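Local coordinates for ribulose bisphosphate carboxylase small chain (Galdieria sulphuraria, PDB 4F0H), which forms the small subunit of RuBisCO, the carbon dioxide-fixing enzyme, and probably stabilises the hexadecameric complex whose active sites are carried by the large subunits, at residues G6-L11 with I96-N101; I35-D40 with K73-F78; N77-V82 with V100-H105. All blocks are in the same frame, centred on the assembly; numbering follows the deposited sequence.

Contact 1 of 3, residues G6-L11 with I96-N101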
loop_
_atom_site.group_PDB
_atom_site.type_symbol
_atom_site.label_atom_id
_atom_site.label_comp_id
_atom_site.label_asym_id
_atom_site.label_seq_id
_atom_site.Cartn_x
_atom_site.Cartn_y
_atom_site.Cartn_z
ATOM N N GLY B 6 -3.663 -38.941 -23.440
ATOM C CA GLY B 6 -3.369 -39.574 -24.726
ATOM C C GLY B 6 -4.464 -39.267 -25.736
ATOM O O GLY B 6 -5.609 -39.094 -25.363
ATOM N N THR B 7 -4.108 -39.184 -27.017
ATOM C CA THR B 7 -5.097 -38.832 -28.036
ATOM C C THR B 7 -6.201 -39.887 -28.248
ATOM O O THR B 7 -7.320 -39.546 -28.692
ATOM C CB THR B 7 -4.380 -38.593 -29.353
ATOM O OG1 THR B 7 -3.337 -37.646 -29.110
ATOM C CG2 THR B 7 -5.277 -38.003 -30.389
ATOM N N PHE B 8 -5.940 -41.166 -27.961
ATOM C CA PHE B 8 -6.960 -42.171 -28.295
ATOM C C PHE B 8 -7.394 -43.081 -27.173
ATOM O O PHE B 8 -7.879 -44.253 -27.378
ATOM C CB PHE B 8 -6.511 -43.043 -29.450
ATOM C CG PHE B 8 -6.034 -42.277 -30.668
ATOM C CD1 PHE B 8 -4.684 -42.256 -31.000
ATOM C CD2 PHE B 8 -6.908 -41.626 -31.477
ATOM C CE1 PHE B 8 -4.260 -41.545 -32.162
ATOM C CE2 PHE B 8 -6.472 -40.939 -32.607
ATOM C CZ PHE B 8 -5.155 -40.924 -32.933
ATOM N N SER B 9 -7.253 -42.554 -25.970
ATOM C CA SER B 9 -7.470 -43.361 -24.797
ATOM C C SER B 9 -8.896 -43.716 -24.559
ATOM O O SER B 9 -9.149 -44.617 -23.771
ATOM C CB SER B 9 -6.875 -42.683 -23.567
ATOM O OG SER B 9 -5.431 -42.865 -23.662
ATOM N N PHE B 10 -9.836 -43.020 -25.188
ATOM C CA PHE B 10 -11.261 -43.463 -25.101
ATOM C C PHE B 10 -11.597 -44.554 -26.103
ATOM O O PHE B 10 -12.713 -45.092 -26.125
ATOM C CB PHE B 10 -12.222 -42.297 -25.256
ATOM C CG PHE B 10 -12.682 -41.727 -23.955
ATOM C CD1 PHE B 10 -13.989 -41.851 -23.562
ATOM C CD2 PHE B 10 -11.800 -41.027 -23.147
ATOM C CE1 PHE B 10 -14.446 -41.268 -22.371
ATOM C CE2 PHE B 10 -12.248 -40.430 -21.958
ATOM C CZ PHE B 10 -13.563 -40.589 -21.568
ATOM N N LEU B 11 -10.657 -44.855 -26.977
ATOM C CA LEU B 11 -10.767 -46.049 -27.803
ATOM C C LEU B 11 -10.179 -47.303 -27.057
ATOM O O LEU B 11 -9.457 -47.151 -26.050
ATOM C CB LEU B 11 -10.080 -45.773 -29.142
ATOM C CG LEU B 11 -10.666 -44.563 -29.871
ATOM C CD1 LEU B 11 -10.058 -44.464 -31.267
ATOM C CD2 LEU B 11 -12.193 -44.576 -29.974
ATOM N N ILE B 96 0.953 -34.795 -31.361
ATOM C CA ILE B 96 0.189 -36.000 -31.133
ATOM C C ILE B 96 0.942 -36.790 -30.065
ATOM O O ILE B 96 2.202 -36.749 -30.038
ATOM C CB ILE B 96 0.039 -36.816 -32.439
ATOM C CG1 ILE B 96 -0.827 -38.032 -32.228
ATOM C CG2 ILE B 96 1.370 -37.309 -32.951
ATOM C CD1 ILE B 96 -1.098 -38.798 -33.488
ATOM N N SER B 97 0.202 -37.483 -29.208
ATOM C CA SER B 97 0.794 -38.277 -28.066
ATOM C C SER B 97 -0.234 -39.325 -27.616
ATOM O O SER B 97 -1.311 -38.966 -27.158
ATOM C CB SER B 97 1.155 -37.338 -26.936
ATOM O OG SER B 97 1.496 -37.999 -25.738
ATOM N N PHE B 98 0.057 -40.621 -27.809
ATOM C CA PHE B 98 -0.925 -41.621 -27.435
ATOM C C PHE B 98 -0.254 -42.820 -26.753
ATOM O O PHE B 98 0.958 -43.177 -26.960
ATOM C CB PHE B 98 -1.733 -42.051 -28.673
ATOM C CG PHE B 98 -0.882 -42.581 -29.761
ATOM C CD1 PHE B 98 -0.353 -41.734 -30.716
ATOM C CD2 PHE B 98 -0.588 -43.946 -29.832
ATOM C CE1 PHE B 98 0.440 -42.226 -31.729
ATOM C CE2 PHE B 98 0.215 -44.439 -30.840
ATOM C CZ PHE B 98 0.746 -43.558 -31.788
ATOM N N ILE B 99 -1.058 -43.453 -25.931
ATOM C CA ILE B 99 -0.635 -44.548 -25.142
ATOM C C ILE B 99 -0.588 -45.832 -25.987
ATOM O O ILE B 99 -1.534 -46.156 -26.726
ATOM C CB ILE B 99 -1.592 -44.802 -23.948
ATOM C CG1 ILE B 99 -1.773 -43.548 -23.099
ATOM C CG2 ILE B 99 -1.097 -45.958 -23.075
ATOM C CD1 ILE B 99 -0.640 -43.194 -22.347
ATOM N N VAL B 100 0.536 -46.550 -25.845
ATOM C CA VAL B 100 0.775 -47.870 -26.517
ATOM C C VAL B 100 1.067 -48.982 -25.527
ATOM O O VAL B 100 1.283 -50.150 -25.905
ATOM C CB VAL B 100 1.944 -47.816 -27.513
ATOM C CG1 VAL B 100 1.676 -46.849 -28.586
ATOM C CG2 VAL B 100 3.272 -47.496 -26.765
ATOM N N ASN B 101 1.148 -48.631 -24.257
ATOM C CA ASN B 101 1.158 -49.673 -23.224
ATOM C C ASN B 101 0.639 -49.176 -21.916
ATOM O O ASN B 101 1.064 -48.107 -21.476
ATOM C CB ASN B 101 2.582 -50.145 -23.032
ATOM C CG ASN B 101 2.669 -51.404 -22.206
ATOM O OD1 ASN B 101 3.103 -51.372 -21.058
ATOM N ND2 ASN B 101 2.254 -52.517 -22.773
HETATM O O HOH W 1 -3.970 -42.661 -26.161
#

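Contact 2 of 3, residues I35-D40 with K73-F78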
loop_
_atom_site.group_PDB
_atom_site.type_symbol
_atom_site.label_atom_id
_atom_site.label_comp_id
_atom_site.label_asym_id
_atom_site.label_seq_id
_atom_site.Cartn_x
_atom_site.Cartn_y
_atom_site.Cartn_z
ATOM N N ILE B 35 9.598 -42.147 -27.975
ATOM C CA ILE B 35 8.932 -43.175 -27.207
ATOM C C ILE B 35 9.296 -42.862 -25.734
ATOM O O ILE B 35 10.489 -42.741 -25.388
ATOM C CB ILE B 35 9.477 -44.564 -27.572
ATOM C CG1 ILE B 35 8.977 -45.012 -28.925
ATOM C CG2 ILE B 35 9.009 -45.652 -26.526
ATOM C CD1 ILE B 35 9.849 -46.132 -29.516
ATOM N N GLU B 36 8.296 -42.720 -24.855
ATOM C CA GLU B 36 8.567 -42.278 -23.470
ATOM C C GLU B 36 7.728 -43.151 -22.520
ATOM O O GLU B 36 6.611 -43.606 -22.885
ATOM C CB GLU B 36 8.170 -40.842 -23.297
ATOM C CG GLU B 36 8.750 -39.916 -24.400
ATOM C CD GLU B 36 8.505 -38.388 -24.136
ATOM O OE1 GLU B 36 9.137 -37.550 -24.797
ATOM O OE2 GLU B 36 7.724 -38.004 -23.271
ATOM N N TYR B 37 8.230 -43.358 -21.324
ATOM C CA TYR B 37 7.569 -44.275 -20.425
ATOM C C TYR B 37 7.537 -43.765 -18.983
ATOM O O TYR B 37 8.368 -43.003 -18.574
ATOM C CB TYR B 37 8.213 -45.669 -20.503
ATOM C CG TYR B 37 9.642 -45.717 -20.044
ATOM C CD1 TYR B 37 10.660 -45.470 -20.889
ATOM C CD2 TYR B 37 9.938 -46.060 -18.726
ATOM C CE1 TYR B 37 11.956 -45.440 -20.451
ATOM C CE2 TYR B 37 11.206 -46.117 -18.276
ATOM C CZ TYR B 37 12.223 -45.837 -19.173
ATOM O OH TYR B 37 13.502 -45.903 -18.752
ATOM N N THR B 38 6.557 -44.174 -18.197
ATOM C CA THR B 38 6.565 -43.653 -16.836
ATOM C C THR B 38 5.753 -44.555 -15.957
ATOM O O THR B 38 4.843 -45.226 -16.445
ATOM C CB THR B 38 5.948 -42.246 -16.751
ATOM O OG1 THR B 38 6.337 -41.705 -15.486
ATOM C CG2 THR B 38 4.418 -42.310 -16.742
ATOM N N ASN B 39 6.032 -44.557 -14.655
ATOM C CA ASN B 39 5.131 -45.204 -13.696
ATOM C C ASN B 39 4.707 -44.198 -12.568
ATOM O O ASN B 39 4.273 -44.601 -11.526
ATOM C CB ASN B 39 5.687 -46.560 -13.107
ATOM C CG ASN B 39 6.992 -46.404 -12.291
ATOM O OD1 ASN B 39 7.384 -45.321 -11.918
ATOM N ND2 ASN B 39 7.726 -47.536 -12.102
ATOM N N ASP B 40 4.844 -42.888 -12.800
ATOM C CA ASP B 40 4.083 -41.911 -11.989
ATOM C C ASP B 40 3.075 -41.286 -12.964
ATOM O O ASP B 40 3.434 -40.417 -13.769
ATOM C CB ASP B 40 5.012 -40.878 -11.386
ATOM C CG ASP B 40 4.268 -39.699 -10.784
ATOM O OD1 ASP B 40 3.037 -39.745 -10.682
ATOM O OD2 ASP B 40 4.916 -38.732 -10.377
ATOM N N LYS B 73 8.815 -54.735 -23.839
ATOM C CA LYS B 73 9.368 -55.891 -23.157
ATOM C C LYS B 73 10.141 -55.458 -21.930
ATOM O O LYS B 73 10.004 -56.064 -20.860
ATOM C CB LYS B 73 10.203 -56.823 -24.051
ATOM C CG LYS B 73 9.642 -57.018 -25.436
ATOM C CD LYS B 73 8.103 -57.360 -25.480
ATOM C CE LYS B 73 7.548 -57.209 -26.919
ATOM N NZ LYS B 73 6.191 -56.576 -27.038
ATOM N N ALA B 74 10.943 -54.410 -22.059
ATOM C CA ALA B 74 11.773 -54.008 -20.966
ATOM C C ALA B 74 10.944 -53.348 -19.890
ATOM O O ALA B 74 11.374 -53.364 -18.755
ATOM C CB ALA B 74 12.815 -53.047 -21.425
ATOM N N LYS B 75 9.803 -52.725 -20.255
ATOM C CA LYS B 75 9.039 -51.889 -19.318
ATOM C C LYS B 75 7.558 -52.268 -19.321
ATOM O O LYS B 75 6.691 -51.400 -19.420
ATOM C CB LYS B 75 9.169 -50.404 -19.700
ATOM C CG LYS B 75 10.569 -49.898 -19.914
ATOM C CD LYS B 75 11.179 -49.694 -18.576
ATOM C CE LYS B 75 12.621 -49.425 -18.626
ATOM N NZ LYS B 75 12.992 -49.221 -17.205
ATOM N N SER B 76 7.249 -53.563 -19.237
ATOM C CA SER B 76 5.913 -53.998 -19.583
ATOM C C SER B 76 4.908 -53.451 -18.612
ATOM O O SER B 76 3.717 -53.360 -18.963
ATOM C CB SER B 76 5.765 -55.536 -19.591
ATOM O OG SER B 76 6.021 -56.003 -18.236
ATOM N N ASN B 77 5.342 -53.193 -17.389
ATOM C CA ASN B 77 4.419 -52.651 -16.365
ATOM C C ASN B 77 4.567 -51.129 -16.059
ATOM O O ASN B 77 4.428 -50.652 -14.912
ATOM C CB ASN B 77 4.526 -53.480 -15.100
ATOM C CG ASN B 77 5.843 -53.351 -14.470
ATOM O OD1 ASN B 77 6.856 -53.063 -15.141
ATOM N ND2 ASN B 77 5.873 -53.534 -13.158
ATOM N N PHE B 78 4.852 -50.399 -17.119
ATOM C CA PHE B 78 4.908 -48.952 -17.147
ATOM C C PHE B 78 3.899 -48.542 -18.185
ATOM O O PHE B 78 3.627 -49.323 -19.116
ATOM C CB PHE B 78 6.277 -48.546 -17.677
ATOM C CG PHE B 78 7.387 -48.640 -16.646
ATOM C CD1 PHE B 78 7.976 -49.888 -16.354
ATOM C CD2 PHE B 78 7.856 -47.477 -15.987
ATOM C CE1 PHE B 78 9.018 -50.019 -15.391
ATOM C CE2 PHE B 78 8.913 -47.581 -15.012
ATOM C CZ PHE B 78 9.486 -48.878 -14.721
HETATM O O HOH W 2 6.225 -50.027 -12.652
#

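Contact 3 of 3, residues N77-V82 with V100-H105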
loop_
_atom_site.group_PDB
_atom_site.type_symbol
_atom_site.label_atom_id
_atom_site.label_comp_id
_atom_site.label_asym_id
_atom_site.label_seq_id
_atom_site.Cartn_x
_atom_site.Cartn_y
_atom_site.Cartn_z
ATOM N N ASN B 77 5.342 -53.193 -17.389
ATOM C CA ASN B 77 4.419 -52.651 -16.365
ATOM C C ASN B 77 4.567 -51.129 -16.059
ATOM O O ASN B 77 4.428 -50.652 -14.912
ATOM C CB ASN B 77 4.526 -53.480 -15.100
ATOM C CG ASN B 77 5.843 -53.351 -14.470
ATOM O OD1 ASN B 77 6.856 -53.063 -15.141
ATOM N ND2 ASN B 77 5.873 -53.534 -13.158
ATOM N N PHE B 78 4.852 -50.399 -17.119
ATOM C CA PHE B 78 4.908 -48.952 -17.147
ATOM C C PHE B 78 3.899 -48.542 -18.185
ATOM O O PHE B 78 3.627 -49.323 -19.116
ATOM C CB PHE B 78 6.277 -48.546 -17.677
ATOM C CG PHE B 78 7.387 -48.640 -16.646
ATOM C CD1 PHE B 78 7.976 -49.888 -16.354
ATOM C CD2 PHE B 78 7.856 -47.477 -15.987
ATOM C CE1 PHE B 78 9.018 -50.019 -15.391
ATOM C CE2 PHE B 78 8.913 -47.581 -15.012
ATOM C CZ PHE B 78 9.486 -48.878 -14.721
ATOM N N TYR B 79 3.372 -47.320 -18.084
ATOM C CA TYR B 79 2.720 -46.642 -19.246
ATOM C C TYR B 79 3.804 -46.268 -20.194
ATOM O O TYR B 79 4.916 -45.862 -19.733
ATOM C CB TYR B 79 2.059 -45.321 -18.800
ATOM C CG TYR B 79 0.809 -45.577 -18.027
ATOM C CD1 TYR B 79 -0.412 -45.686 -18.650
ATOM C CD2 TYR B 79 0.865 -45.769 -16.655
ATOM C CE1 TYR B 79 -1.522 -46.024 -17.907
ATOM C CE2 TYR B 79 -0.257 -46.068 -15.918
ATOM C CZ TYR B 79 -1.452 -46.218 -16.563
ATOM O OH TYR B 79 -2.609 -46.474 -15.783
ATOM N N ILE B 80 3.497 -46.349 -21.490
ATOM C CA ILE B 80 4.446 -46.023 -22.593
ATOM C C ILE B 80 3.617 -45.305 -23.609
ATOM O O ILE B 80 2.486 -45.769 -23.983
ATOM C CB ILE B 80 5.045 -47.343 -23.245
ATOM C CG1 ILE B 80 5.632 -48.286 -22.152
ATOM C CG2 ILE B 80 6.000 -47.032 -24.394
ATOM C CD1 ILE B 80 6.240 -49.634 -22.712
ATOM N N LYS B 81 4.164 -44.189 -24.104
ATOM C CA LYS B 81 3.506 -43.418 -25.109
ATOM C C LYS B 81 4.388 -43.076 -26.273
ATOM O O LYS B 81 5.624 -43.053 -26.171
ATOM C CB LYS B 81 2.934 -42.113 -24.543
ATOM C CG LYS B 81 3.986 -41.234 -23.835
ATOM C CD LYS B 81 3.351 -39.953 -23.327
ATOM C CE LYS B 81 4.371 -38.850 -23.024
ATOM N NZ LYS B 81 3.729 -37.923 -22.049
ATOM N N VAL B 82 3.737 -42.761 -27.385
ATOM C CA VAL B 82 4.503 -42.343 -28.543
ATOM C C VAL B 82 4.193 -40.912 -28.771
ATOM O O VAL B 82 3.018 -40.522 -28.631
ATOM C CB VAL B 82 4.151 -43.194 -29.802
ATOM C CG1 VAL B 82 4.941 -42.674 -30.989
ATOM C CG2 VAL B 82 4.540 -44.646 -29.545
ATOM N N VAL B 100 0.536 -46.550 -25.845
ATOM C CA VAL B 100 0.775 -47.870 -26.517
ATOM C C VAL B 100 1.067 -48.982 -25.527
ATOM O O VAL B 100 1.283 -50.150 -25.905
ATOM C CB VAL B 100 1.944 -47.816 -27.513
ATOM C CG1 VAL B 100 1.676 -46.849 -28.586
ATOM C CG2 VAL B 100 3.272 -47.496 -26.765
ATOM N N ASN B 101 1.148 -48.631 -24.257
ATOM C CA ASN B 101 1.158 -49.673 -23.224
ATOM C C ASN B 101 0.639 -49.176 -21.916
ATOM O O ASN B 101 1.064 -48.107 -21.476
ATOM C CB ASN B 101 2.582 -50.145 -23.032
ATOM C CG ASN B 101 2.669 -51.404 -22.206
ATOM O OD1 ASN B 101 3.103 -51.372 -21.058
ATOM N ND2 ASN B 101 2.254 -52.517 -22.773
ATOM N N ARG B 102 -0.220 -49.969 -21.255
ATOM C CA ARG B 102 -0.693 -49.674 -19.891
ATOM C C ARG B 102 -0.318 -50.792 -18.948
ATOM O O ARG B 102 -0.290 -51.931 -19.342
ATOM C CB ARG B 102 -2.221 -49.578 -19.860
ATOM C CG ARG B 102 -2.736 -48.509 -20.765
ATOM C CD ARG B 102 -4.290 -48.609 -20.947
ATOM N NE ARG B 102 -4.656 -47.508 -21.844
ATOM C CZ ARG B 102 -4.892 -46.275 -21.463
ATOM N NH1 ARG B 102 -4.917 -45.953 -20.175
ATOM N NH2 ARG B 102 -5.156 -45.384 -22.394
ATOM N N PRO B 103 -0.044 -50.490 -17.681
ATOM C CA PRO B 103 0.080 -51.599 -16.717
ATOM C C PRO B 103 -1.250 -52.384 -16.589
ATOM O O PRO B 103 -2.272 -51.973 -17.152
ATOM C CB PRO B 103 0.511 -50.898 -15.443
ATOM C CG PRO B 103 -0.017 -49.498 -15.634
ATOM C CD PRO B 103 0.209 -49.187 -17.060
ATOM N N LYS B 104 -1.227 -53.569 -15.965
ATOM C CA LYS B 104 -2.406 -54.453 -16.034
ATOM C C LYS B 104 -3.521 -53.954 -15.155
ATOM O O LYS B 104 -4.690 -54.160 -15.445
ATOM C CB LYS B 104 -2.047 -55.899 -15.634
ATOM C CG LYS B 104 -1.613 -56.772 -16.817
ATOM C CD LYS B 104 -0.581 -57.832 -16.406
ATOM C CE LYS B 104 0.376 -58.126 -17.582
ATOM N NZ LYS B 104 -0.372 -58.343 -18.887
ATOM N N HIS B 105 -3.173 -53.299 -14.054
ATOM C CA HIS B 105 -4.246 -52.733 -13.231
ATOM C C HIS B 105 -3.852 -51.333 -12.823
ATOM O O HIS B 105 -2.753 -51.119 -12.336
ATOM C CB HIS B 105 -4.514 -53.607 -11.996
ATOM C CG HIS B 105 -5.491 -52.998 -11.046
ATOM N ND1 HIS B 105 -5.122 -52.484 -9.811
ATOM C CD2 HIS B 105 -6.826 -52.786 -11.160
ATOM C CE1 HIS B 105 -6.195 -52.001 -9.203
ATOM N NE2 HIS B 105 -7.239 -52.171 -9.999
HETATM O O HOH W 3 -5.095 -46.983 -17.524
#

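Contact 1 of 3, residues G6-L11 with I96-N101
Thr7 and Ser97 make the direct polar link between the N-terminal loop 6-11 and strand 93-101, an outermost strand within this chain of the antiparallel four-stranded sheet of the small subunit. The backbone N of Thr7 donates to Ser97 O over 2.8 Å, with an N-H...O angle of 150°. The same oxygen receives a CA-H...O contact from Gly6 CA at 3.2 Å. Thr7 OG1 sits 3.1 Å from Ser97 O and is hydrogen-bonded to the backbone of a chain of another protein in the assembly.

A water bridges the next part of the two segments. It accepts from Phe8 N and, at 3.0 Å, from Ile99 N, and donates to Ser9 OG at 2.9 Å. Ser9 is turned with OG beside its own backbone N (chi1 -75°), which brings the hydroxyl to the water; OG is also hydrogen-bonded to Gln5 O.

The apolar part is carried by Phe8, whose CD1 lies 3.8 Å from Phe98 CB. The two rings meet obliquely, their planes at 58° and centroids 5.8 Å apart. Thr7 CG2 lies over the centre of one face of the Phe8 ring, 3.8 Å above its plane, while Ile96 CD1 approaches Phe8 CE1 more loosely. Gln22 touches both phenylalanines, so helix 16-28 borders the pair.

On the edge turned away from strand 79-86, strand 93-101 thus meets a loop instead of a further strand of this chain, with one backbone hydrogen bond and one bridging water in place of a regular ladder. The loop joins this sheet edge to the neighbouring protein, since Thr7 OG1 bonds to that chain's backbone and Phe8 packs on one of its apolar side chains.

Contact 2 of 3, residues I35-D40 with K73-F78
Phe78 is wedged beside strand 32-38, between the side chains of Tyr37 and Asn39. Tyr37 presents its edge to the face of the Phe78 ring in a T-shaped pair, with planes at 85° and centroids 5.5 Å apart; the nearest atoms are Tyr37 CD2 and Phe78 CD2, at 3.7 Å. Tyr37 holds its ring between its backbone N and carbonyl carbon (chi1 64°), a torsion that directs the ring toward segment 73-78.

Lys75 follows helix 61-74, being the first residue to leave its helical path, and begins a type I turn that ends at Phe78 and leads into strand 79-86. The contact therefore lies at the helix-to-strand connection, where the chain passes from helix into sheet. Bent at chi2, the lysine lays its methylenes across Tyr37 in an off-centre CH-pi contact, CD 4.1 Å from the ring centroid.

On the other flank the Asn39 amide runs alongside the Phe78 ring, the two planes 13° apart, and ND2 comes within 3.1 Å of Phe78 CE2. ND2 donates to a water, which in turn donates to Asn77 O at 3.0 Å and lies over the centre of one Phe78 face; Lys75 CD lies over the opposite face, toward its rim.

Contact 3 of 3, residues N77-V82 with V100-H105
Val100 sets its two methyls against Ile80 and Val82 at the apolar centre of the beta hairpin formed by strands 79-86 and 93-101. Its CG2 meets Ile80 CG2 at 3.6 Å, while CG1 meets Val82 CG2 at 3.7 Å, the side chains crossing at about a right angle in both pairs. Ile68 of helix 61-74 touches both valines, so this cluster belongs to the layer between helix and sheet. Next along the strand, Asn101 CB packs against the CG1 and CD1 of Ile80.

The backbone here forms a classic beta bulge: Val100 and Asn101 both face Ile80. Ile80 O takes two donors, Val100 N at 2.8 Å in a nearly straight bond (170°) and Asn101 N at 3.2 Å, more bent. Ile80 N returns a bond to Asn101 O, which also receives a CA-H...O contact from Tyr79.

Beyond the bulge the Pro103 ring crosses Tyr79 at about a right angle and places CD over the centre of the aromatic face, 3.4 Å from the centroid and 12° off the normal. Arg102 extends past the same ring at CE1, its guanidinium plane 88° from that of the ring. The arginine also reaches Ile3 O through NH1, and Tyr79 OH is hydrogen-bonded to Glu106. A water in the planes of both groups joins them, accepting from Arg102 NH1 at 2.8 Å and donating to Tyr79 OH at 3.1 Å.

In the fold
The three contacts follow one antiparallel sheet from strand to strand. Contacts 2 and 3 share Asn77 and Phe78, and their centres are about 6 Å apart; strand 32-38 joins strand 79-86 through a probable Thr38 N to Tyr79 O bond of 2.8 Å. Contacts 1 and 3, with centres about 10 Å apart, share Val100 and Asn101, and a probable bond from Val82 N to Phe98 O, also 2.8 Å, continues the hairpin between them. Contacts 1 and 2 lie about 14 Å apart, between centres, with contact 2 nested in the chain loop that contact 1 closes. Contact 1 meets a chain of another protein, whereas Asp40, at the end of segment 35-40, forms a salt bridge with Arg113 of a second small subunit.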